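Local coordinates for protein lantibiotic dehydratase (Microbispora corallina, PDB 5EHK) that probably dehydrates serine and threonine residues of the NAI-107 precursor peptide in a tRNA-dependent step of lantibiotic biosynthesis, at residues E351-Q354 with S355-V359; H335-D338 with R339-V342; Y859-A863 with G864-R868; R825-R828 with R829-D832. All coordinates share one frame; numbering follows the deposited sequence.

Overall arrangement
From the N terminus the chain reaches contact 2 first, at the C-terminal end of helix 318-339. A short loop leads to helix 346-359, whose last turns hold contact 1. The two centres lie about 16 Å apart, both in the N-terminal part of the dehydratase. Much further along come contact 4, where strand 819-824 runs into helix 828-837, and contact 3, at the turn of the hairpin of strands 853-861 and 864-872. Their centres are about 10 Å apart, and they touch. Each contact closes only a local turn, so all four follow in series and none crosses or encloses another. Contacts 1 and 3 lie on opposite sides of the chain's centre. Contacts 3 and 4 both touch the second subunit.

Contact 1: residues E351-Q354 with S355-V359; sequences ELIQ and STRRV
Thr356 and Ile353 meet through a side-chain hydroxyl and a backbone carbonyl. Thr356 OG1 donates to Ile353 O at 2.5 Å, in the carbonyl plane and on a lone pair. A chi1 of 71° sets OG1 between the backbone N and the carbonyl carbon, where it can bend back to the preceding turn. Ile353 O is gripped twice, because Arg357 N also donates to it at 2.9 Å. The same torsion turns Thr356 CG2 towards the preceding turn, 4.2 Å from Leu352 CD1. In the backbone, Thr356 N gives a nearly straight bond to Leu352 O (3.1 Å, 174°). The Arg357 chain passes slantwise over Ile353, with Arg357 CD 3.9 Å from Ile353 CG2. Its methylenes make this contact, and its end leads away. Further out, Leu352 and Ile353 rest on Leu366 of strand 366-379. Ser355, Thr356 and Val359 face helix 318-339, and Arg358 forms a salt bridge with Glu329 there. This is the last part of an alpha helix that packs on helix 318-339 and on strand 366-379. The hydroxyl of Thr356 is satisfied by the helix's own backbone, which suits its position on a buried face.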
# COMPACT_ATOMS: atom_id res chain seq x y z
N GLU A 351 -47.69 30.92 -4.52
CA GLU A 351 -48.15 31.19 -5.88
C GLU A 351 -47.13 30.74 -6.93
O GLU A 351 -47.50 30.26 -8.00
CB GLU A 351 -48.48 32.69 -6.04
CG GLU A 351 -49.95 33.01 -5.69
CD GLU A 351 -50.24 34.50 -5.52
OE1 GLU A 351 -49.28 35.31 -5.43
OE2 GLU A 351 -51.44 34.87 -5.46
N LEU A 352 -45.84 30.89 -6.62
CA LEU A 352 -44.80 30.41 -7.51
C LEU A 352 -44.79 28.88 -7.50
O LEU A 352 -44.65 28.25 -8.54
CB LEU A 352 -43.44 30.98 -7.09
CG LEU A 352 -42.17 30.70 -7.90
CD1 LEU A 352 -42.42 30.76 -9.39
CD2 LEU A 352 -41.11 31.72 -7.52
N ILE A 353 -44.97 28.29 -6.32
CA ILE A 353 -44.89 26.84 -6.16
C ILE A 353 -45.90 26.07 -7.01
O ILE A 353 -45.50 25.24 -7.83
CB ILE A 353 -45.05 26.39 -4.69
CG1 ILE A 353 -43.89 26.89 -3.84
CG2 ILE A 353 -45.16 24.87 -4.59
CD1 ILE A 353 -42.59 26.30 -4.25
N GLN A 354 -47.19 26.33 -6.84
CA GLN A 354 -48.18 25.53 -7.56
C GLN A 354 -48.09 25.80 -9.07
O GLN A 354 -48.44 24.95 -9.88
CB GLN A 354 -49.61 25.71 -7.01
CG GLN A 354 -50.50 26.70 -7.78
CD GLN A 354 -49.99 28.14 -7.71
OE1 GLN A 354 -49.13 28.45 -6.89
NE2 GLN A 354 -50.52 29.01 -8.58
N SER A 355 -47.61 26.99 -9.44
CA SER A 355 -47.37 27.32 -10.85
C SER A 355 -46.37 26.34 -11.47
O SER A 355 -46.64 25.74 -12.51
CB SER A 355 -46.89 28.77 -10.98
OG SER A 355 -46.72 29.15 -12.33
N THR A 356 -45.23 26.19 -10.82
CA THR A 356 -44.24 25.19 -11.19
C THR A 356 -44.82 23.78 -11.12
O THR A 356 -44.41 22.91 -11.88
CB THR A 356 -42.98 25.26 -10.28
OG1 THR A 356 -43.29 24.79 -8.96
CG2 THR A 356 -42.42 26.68 -10.22
N ARG A 357 -45.75 23.55 -10.20
CA ARG A 357 -46.38 22.24 -10.04
C ARG A 357 -47.28 21.91 -11.22
O ARG A 357 -47.56 20.73 -11.49
CB ARG A 357 -47.19 22.17 -8.73
CG ARG A 357 -46.35 22.17 -7.47
CD ARG A 357 -47.19 21.91 -6.23
NE ARG A 357 -47.82 20.59 -6.28
CZ ARG A 357 -47.22 19.45 -5.92
NH1 ARG A 357 -45.97 19.46 -5.48
NH2 ARG A 357 -47.88 18.30 -6.00
N ARG A 358 -47.77 22.95 -11.89
CA ARG A 358 -48.60 22.76 -13.08
C ARG A 358 -47.74 22.16 -14.19
O ARG A 358 -48.11 21.16 -14.82
CB ARG A 358 -49.24 24.07 -13.53
CG ARG A 358 -50.74 24.15 -13.21
CD ARG A 358 -51.30 25.54 -13.45
NE ARG A 358 -50.98 26.47 -12.38
CZ ARG A 358 -50.68 27.75 -12.56
NH1 ARG A 358 -50.66 28.25 -13.80
NH2 ARG A 358 -50.40 28.53 -11.52
N VAL A 359 -46.58 22.77 -14.39
CA VAL A 359 -45.58 22.28 -15.32
C VAL A 359 -45.19 20.86 -14.96
O VAL A 359 -45.21 19.97 -15.81
CB VAL A 359 -44.31 23.14 -15.23
CG1 VAL A 359 -43.14 22.45 -15.93
CG2 VAL A 359 -44.58 24.51 -15.81

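Contact 2: residues H335-D338 with R339-V342; sequences HAYD and RTAV
Arg339 and Thr340 turn their backbone N-H groups to carbonyls three residues back, Arg339 N to Ala336 O at 3.0 Å and Thr340 N weakly to Tyr337 O. This is the C-terminal end of helix 318-339, and at Thr340 the chain takes up an extended conformation (psi 159°).

The side chains use two sides of the turn. Thr340 CG2 lies 3.8 Å from Tyr337 CD1 and equally near CE1, meeting the ring at an oblique angle. Tyr337 is placed there by a chi1 of 166°, with CG anti to the backbone N. Its hydroxyl is hydrogen-bonded to Glu93. Asp338 reaches the backbone N of Thr170 in strand 167-172, and the Tyr337 ring packs on Thr168 and Thr170 of the same strand.

Arg339 runs back along the helix with its chain extended from CG to NE. Its CG passes 3.4 Å from His335 O, and its NH1 comes within 3.8 Å of His335 CB and 3.5 Å of Ala336 N. The guanidinium thus lies level with the previous turn. His335 ND1 is hydrogen-bonded to Asp331 O, one turn earlier.

A water completes the helix end. It donates to Tyr337 O, at 3.2 Å from the water oxygen, and also to Thr340 O, so it bridges the last helical turn and the departing chain. Tyr337 O therefore takes a weak bond from Thr340 N and one from the water, which helps to satisfy carbonyls where the helical bonding gives out.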
# COMPACT_ATOMS: atom_id res chain seq x y z
N HIS A 335 -39.91 36.90 -10.76
CA HIS A 335 -39.56 38.31 -10.62
C HIS A 335 -40.50 38.96 -9.62
O HIS A 335 -40.09 39.79 -8.81
CB HIS A 335 -39.62 39.01 -11.97
CG HIS A 335 -38.54 38.58 -12.90
ND1 HIS A 335 -38.61 37.41 -13.63
CD2 HIS A 335 -37.35 39.15 -13.21
CE1 HIS A 335 -37.52 37.29 -14.36
NE2 HIS A 335 -36.74 38.32 -14.12
N ALA A 336 -41.77 38.54 -9.68
CA ALA A 336 -42.79 39.03 -8.78
C ALA A 336 -42.36 38.82 -7.35
O ALA A 336 -42.34 39.76 -6.54
CB ALA A 336 -44.08 38.30 -9.04
N TYR A 337 -41.98 37.59 -7.04
CA TYR A 337 -41.56 37.24 -5.69
C TYR A 337 -40.22 37.89 -5.33
O TYR A 337 -39.92 38.12 -4.15
CB TYR A 337 -41.55 35.72 -5.50
CG TYR A 337 -40.81 35.30 -4.27
CD1 TYR A 337 -41.32 35.54 -3.00
CD2 TYR A 337 -39.58 34.66 -4.36
CE1 TYR A 337 -40.62 35.17 -1.87
CE2 TYR A 337 -38.89 34.28 -3.24
CZ TYR A 337 -39.40 34.53 -2.00
OH TYR A 337 -38.68 34.14 -0.91
N ASP A 338 -39.43 38.23 -6.34
CA ASP A 338 -38.15 38.89 -6.09
C ASP A 338 -38.35 40.39 -5.83
O ASP A 338 -37.40 41.09 -5.46
CB ASP A 338 -37.14 38.69 -7.22
CG ASP A 338 -36.55 37.29 -7.24
OD1 ASP A 338 -36.70 36.57 -6.23
OD2 ASP A 338 -35.90 36.94 -8.25
N ARG A 339 -39.58 40.86 -6.05
CA ARG A 339 -39.92 42.25 -5.76
C ARG A 339 -40.26 42.38 -4.29
O ARG A 339 -40.03 43.41 -3.66
CB ARG A 339 -41.08 42.76 -6.64
CG ARG A 339 -40.64 43.06 -8.06
CD ARG A 339 -41.76 43.48 -8.99
NE ARG A 339 -41.22 43.65 -10.34
CZ ARG A 339 -41.42 42.80 -11.36
NH1 ARG A 339 -42.19 41.72 -11.19
NH2 ARG A 339 -40.87 43.05 -12.54
N THR A 340 -40.74 41.27 -3.75
CA THR A 340 -41.20 41.17 -2.38
C THR A 340 -40.06 41.27 -1.35
O THR A 340 -38.90 41.05 -1.68
CB THR A 340 -41.96 39.85 -2.20
OG1 THR A 340 -43.27 40.09 -1.67
CG2 THR A 340 -41.21 38.89 -1.30
N ALA A 341 -40.40 41.62 -0.11
CA ALA A 341 -39.44 41.71 0.98
C ALA A 341 -39.43 40.45 1.84
O ALA A 341 -40.19 39.52 1.60
CB ALA A 341 -39.73 42.93 1.83
N VAL A 342 -38.54 40.40 2.82
CA VAL A 342 -38.28 39.19 3.59
C VAL A 342 -39.36 38.95 4.63
O VAL A 342 -39.56 39.79 5.49
CB VAL A 342 -36.95 39.32 4.32
CG1 VAL A 342 -36.36 37.94 4.58
CG2 VAL A 342 -36.00 40.16 3.49
O HOH W 1 -37.34 39.61 -2.95

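Contact 3: residues Y859-A863 with G864-R868; sequences YSDTA and GQHLR
Arg868 lays its guanidinium flat on the Tyr859 ring, centres 3.6 Å apart and planes 12° apart. Arg868 NH1 sits over the ring centre, so the stack is also a cation-pi contact. On the His866 ring, Tyr859 CB lies over one face, towards the rim, in a CH-pi contact. Gly864 O and Arg868 NH2 lie at the edge of the imidazole.

These groups share one face of a beta hairpin whose strands are joined by a type I turn from Asp861 to Gly864. Tyr859 and His866 form a hydrogen-bonded pair, with His866 N to Tyr859 O at 2.9 Å. Asp861 and Gly864 form another, and Gly864 takes a positive phi of 111°, which glycine readily adopts. The turn is further tied by an Asx turn, in which Ala863 N donates to Asp861 OD1 at 2.8 Å. On the other face, Ser860 CB packs against Gln865 CG.

Asp861 OD2 joins Arg868 NH2 in a salt bridge of 3.5 Å at the guanidinium edge, and it has a second cationic partner in Arg825. Arg868 NE donates to His866 NE2 at 3.0 Å, so the histidine helps position the arginine for its stack. At the turn itself, Thr862 hydrogen-bonds to Thr862 of the second subunit, which places the hairpin tip at the dimer interface.

His866 CG lies between the backbone N and the carbonyl carbon (chi1 56°), which lets ND1 reach back to Gly864 O at 3.3 Å, while Asp861 N reaches that oxygen from the opposite face of its plane.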
# COMPACT_ATOMS: atom_id res chain seq x y z
N TYR A 859 12.95 -8.34 -17.79
CA TYR A 859 11.81 -7.45 -17.73
C TYR A 859 11.14 -7.64 -16.38
O TYR A 859 11.17 -8.72 -15.80
CB TYR A 859 10.83 -7.80 -18.87
CG TYR A 859 9.90 -6.67 -19.26
CD1 TYR A 859 10.19 -5.87 -20.36
CD2 TYR A 859 8.75 -6.38 -18.51
CE1 TYR A 859 9.36 -4.81 -20.73
CE2 TYR A 859 7.91 -5.32 -18.88
CZ TYR A 859 8.22 -4.54 -19.99
OH TYR A 859 7.41 -3.49 -20.38
N SER A 860 10.52 -6.59 -15.87
CA SER A 860 9.68 -6.75 -14.70
C SER A 860 8.29 -6.17 -14.95
O SER A 860 8.16 -4.99 -15.28
CB SER A 860 10.34 -6.09 -13.49
OG SER A 860 9.40 -6.03 -12.44
N ASP A 861 7.25 -6.99 -14.83
CA ASP A 861 5.88 -6.49 -14.92
C ASP A 861 5.11 -6.69 -13.61
O ASP A 861 5.70 -6.97 -12.56
CB ASP A 861 5.10 -7.10 -16.11
CG ASP A 861 5.00 -8.65 -16.07
OD1 ASP A 861 5.12 -9.26 -14.98
OD2 ASP A 861 4.75 -9.26 -17.14
N THR A 862 3.79 -6.62 -13.70
CA THR A 862 2.96 -6.70 -12.50
C THR A 862 3.11 -8.07 -11.83
O THR A 862 2.72 -8.24 -10.68
CB THR A 862 1.45 -6.46 -12.82
OG1 THR A 862 1.00 -7.45 -13.76
CG2 THR A 862 1.18 -5.04 -13.38
N ALA A 863 3.65 -9.04 -12.56
CA ALA A 863 3.76 -10.40 -12.05
C ALA A 863 5.19 -10.78 -11.69
O ALA A 863 5.50 -11.95 -11.44
CB ALA A 863 3.18 -11.40 -13.04
N GLY A 864 6.06 -9.79 -11.64
CA GLY A 864 7.40 -10.03 -11.15
C GLY A 864 8.44 -9.92 -12.24
O GLY A 864 8.18 -9.36 -13.31
N GLN A 865 9.62 -10.48 -11.95
CA GLN A 865 10.76 -10.48 -12.86
C GLN A 865 10.76 -11.72 -13.73
O GLN A 865 10.61 -12.84 -13.23
CB GLN A 865 12.07 -10.40 -12.09
CG GLN A 865 12.51 -8.99 -11.75
CD GLN A 865 13.67 -8.96 -10.78
OE1 GLN A 865 13.61 -9.61 -9.74
NE2 GLN A 865 14.73 -8.23 -11.11
N HIS A 866 10.95 -11.50 -15.03
CA HIS A 866 10.99 -12.61 -15.97
C HIS A 866 11.93 -12.31 -17.12
O HIS A 866 12.55 -11.26 -17.15
CB HIS A 866 9.58 -12.94 -16.43
CG HIS A 866 8.88 -11.77 -17.04
ND1 HIS A 866 8.48 -10.69 -16.30
CD2 HIS A 866 8.46 -11.55 -18.31
CE1 HIS A 866 7.88 -9.81 -17.10
NE2 HIS A 866 7.85 -10.32 -18.32
N LEU A 867 12.10 -13.26 -18.02
CA LEU A 867 12.88 -13.03 -19.23
C LEU A 867 11.91 -12.92 -20.37
O LEU A 867 10.87 -13.56 -20.37
CB LEU A 867 13.86 -14.18 -19.52
CG LEU A 867 14.90 -14.39 -18.44
CD1 LEU A 867 15.67 -15.65 -18.71
CD2 LEU A 867 15.79 -13.18 -18.38
N ARG A 868 12.23 -12.08 -21.34
CA ARG A 868 11.46 -12.05 -22.57
C ARG A 868 12.38 -12.39 -23.71
O ARG A 868 13.44 -11.79 -23.85
CB ARG A 868 10.82 -10.68 -22.76
CG ARG A 868 9.89 -10.36 -21.65
CD ARG A 868 9.05 -9.19 -21.97
NE ARG A 868 7.89 -9.16 -21.10
CZ ARG A 868 7.00 -8.17 -21.07
NH1 ARG A 868 7.17 -7.12 -21.86
NH2 ARG A 868 5.97 -8.24 -20.23

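Contact 4: residues R825-R828 with R829-D832; sequences RVPR and RNQD
Gln831 folds its side chain back over the start of its own helix to hold Val826. Its NE2 donates to Val826 O at 2.7 Å in a nearly straight bond (167°). The carbonyl oxygen lies in the plane of the amide, and the donor sits nearly along the C=O axis. A chi1 of -73° starts the chain beside the backbone N, and beyond CG it stays extended, so the amide spans the turn. On the way Gln831 CG passes 3.6 Å from Val826 CG1.

The other end of the amide meets Arg828. Gln831 OE1 lies 3.1 Å from Arg828 CD, where the two side chains cross at about a right angle. Bends at chi2 (52°) and again at chi3 carry the Arg828 chain across the end of the Gln831 amide. Pro827 CG touches Asn830 ND2 at 3.8 Å.

The backbone winds up by bonds spanning three residues. Asn830 N donates to Pro827 O at 2.9 Å, and Gln831 N to Arg828 O at 3.1 Å.

Arg829 turns to the second subunit and forms salt bridges with Asp212 and Asp431 there. Asp832 has its main partner in Arg858. The contact is thus the link from strand 819-824 into helix 828-837, with Arg828 and Gln831 resting on Gln865 of strand 864-872.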
# COMPACT_ATOMS: atom_id res chain seq x y z
N ARG A 825 8.87 -17.15 -17.18
CA ARG A 825 8.80 -16.81 -15.76
C ARG A 825 9.92 -17.52 -15.00
O ARG A 825 9.70 -18.46 -14.30
CB ARG A 825 7.42 -17.15 -15.18
CG ARG A 825 6.26 -16.46 -15.90
CD ARG A 825 6.10 -15.01 -15.47
NE ARG A 825 5.43 -14.18 -16.48
CZ ARG A 825 5.25 -12.86 -16.35
NH1 ARG A 825 5.69 -12.24 -15.25
NH2 ARG A 825 4.63 -12.17 -17.31
N VAL A 826 11.12 -17.03 -15.21
CA VAL A 826 12.30 -17.51 -14.54
C VAL A 826 12.60 -16.43 -13.53
O VAL A 826 12.90 -15.32 -13.90
CB VAL A 826 13.49 -17.62 -15.55
CG1 VAL A 826 14.76 -18.07 -14.87
CG2 VAL A 826 13.14 -18.55 -16.71
N PRO A 827 12.44 -16.74 -12.24
CA PRO A 827 12.72 -15.73 -11.22
C PRO A 827 14.16 -15.27 -11.32
O PRO A 827 15.02 -16.03 -11.76
CB PRO A 827 12.49 -16.48 -9.91
CG PRO A 827 12.51 -17.91 -10.26
CD PRO A 827 11.98 -18.00 -11.64
N ARG A 828 14.40 -14.05 -10.87
CA ARG A 828 15.67 -13.38 -11.10
C ARG A 828 16.90 -14.18 -10.65
O ARG A 828 17.88 -14.26 -11.38
CB ARG A 828 15.65 -11.99 -10.46
CG ARG A 828 16.92 -11.17 -10.61
CD ARG A 828 17.38 -11.08 -12.05
NE ARG A 828 18.79 -11.44 -12.18
CZ ARG A 828 19.72 -10.56 -12.54
NH1 ARG A 828 19.37 -9.30 -12.80
NH2 ARG A 828 20.99 -10.93 -12.65
N ARG A 829 16.81 -14.81 -9.48
CA ARG A 829 17.92 -15.58 -8.90
C ARG A 829 18.34 -16.73 -9.82
O ARG A 829 19.52 -17.11 -9.84
CB ARG A 829 17.55 -16.16 -7.52
CG ARG A 829 17.55 -15.16 -6.38
CD ARG A 829 17.12 -15.78 -5.05
NE ARG A 829 16.15 -16.84 -5.26
CZ ARG A 829 16.44 -18.13 -5.12
NH1 ARG A 829 17.66 -18.48 -4.70
NH2 ARG A 829 15.53 -19.07 -5.38
N ASN A 830 17.38 -17.26 -10.58
CA ASN A 830 17.60 -18.40 -11.47
C ASN A 830 18.00 -18.02 -12.90
O ASN A 830 18.37 -18.89 -13.69
CB ASN A 830 16.33 -19.24 -11.55
CG ASN A 830 15.96 -19.87 -10.21
OD1 ASN A 830 16.52 -19.52 -9.16
ND2 ASN A 830 15.00 -20.81 -10.25
N GLN A 831 17.93 -16.73 -13.23
CA GLN A 831 17.97 -16.29 -14.63
C GLN A 831 19.34 -16.49 -15.30
O GLN A 831 19.41 -16.96 -16.45
CB GLN A 831 17.50 -14.84 -14.75
CG GLN A 831 16.00 -14.66 -14.57
CD GLN A 831 15.54 -13.19 -14.54
OE1 GLN A 831 16.32 -12.28 -14.72
NE2 GLN A 831 14.25 -12.98 -14.31
N ASP A 832 20.41 -16.13 -14.61
CA ASP A 832 21.75 -16.36 -15.16
C ASP A 832 22.02 -17.81 -15.58
O ASP A 832 22.52 -18.02 -16.68
CB ASP A 832 22.80 -15.87 -14.20
CG ASP A 832 22.76 -14.41 -14.08
OD1 ASP A 832 21.95 -13.86 -14.83
OD2 ASP A 832 23.50 -13.80 -13.30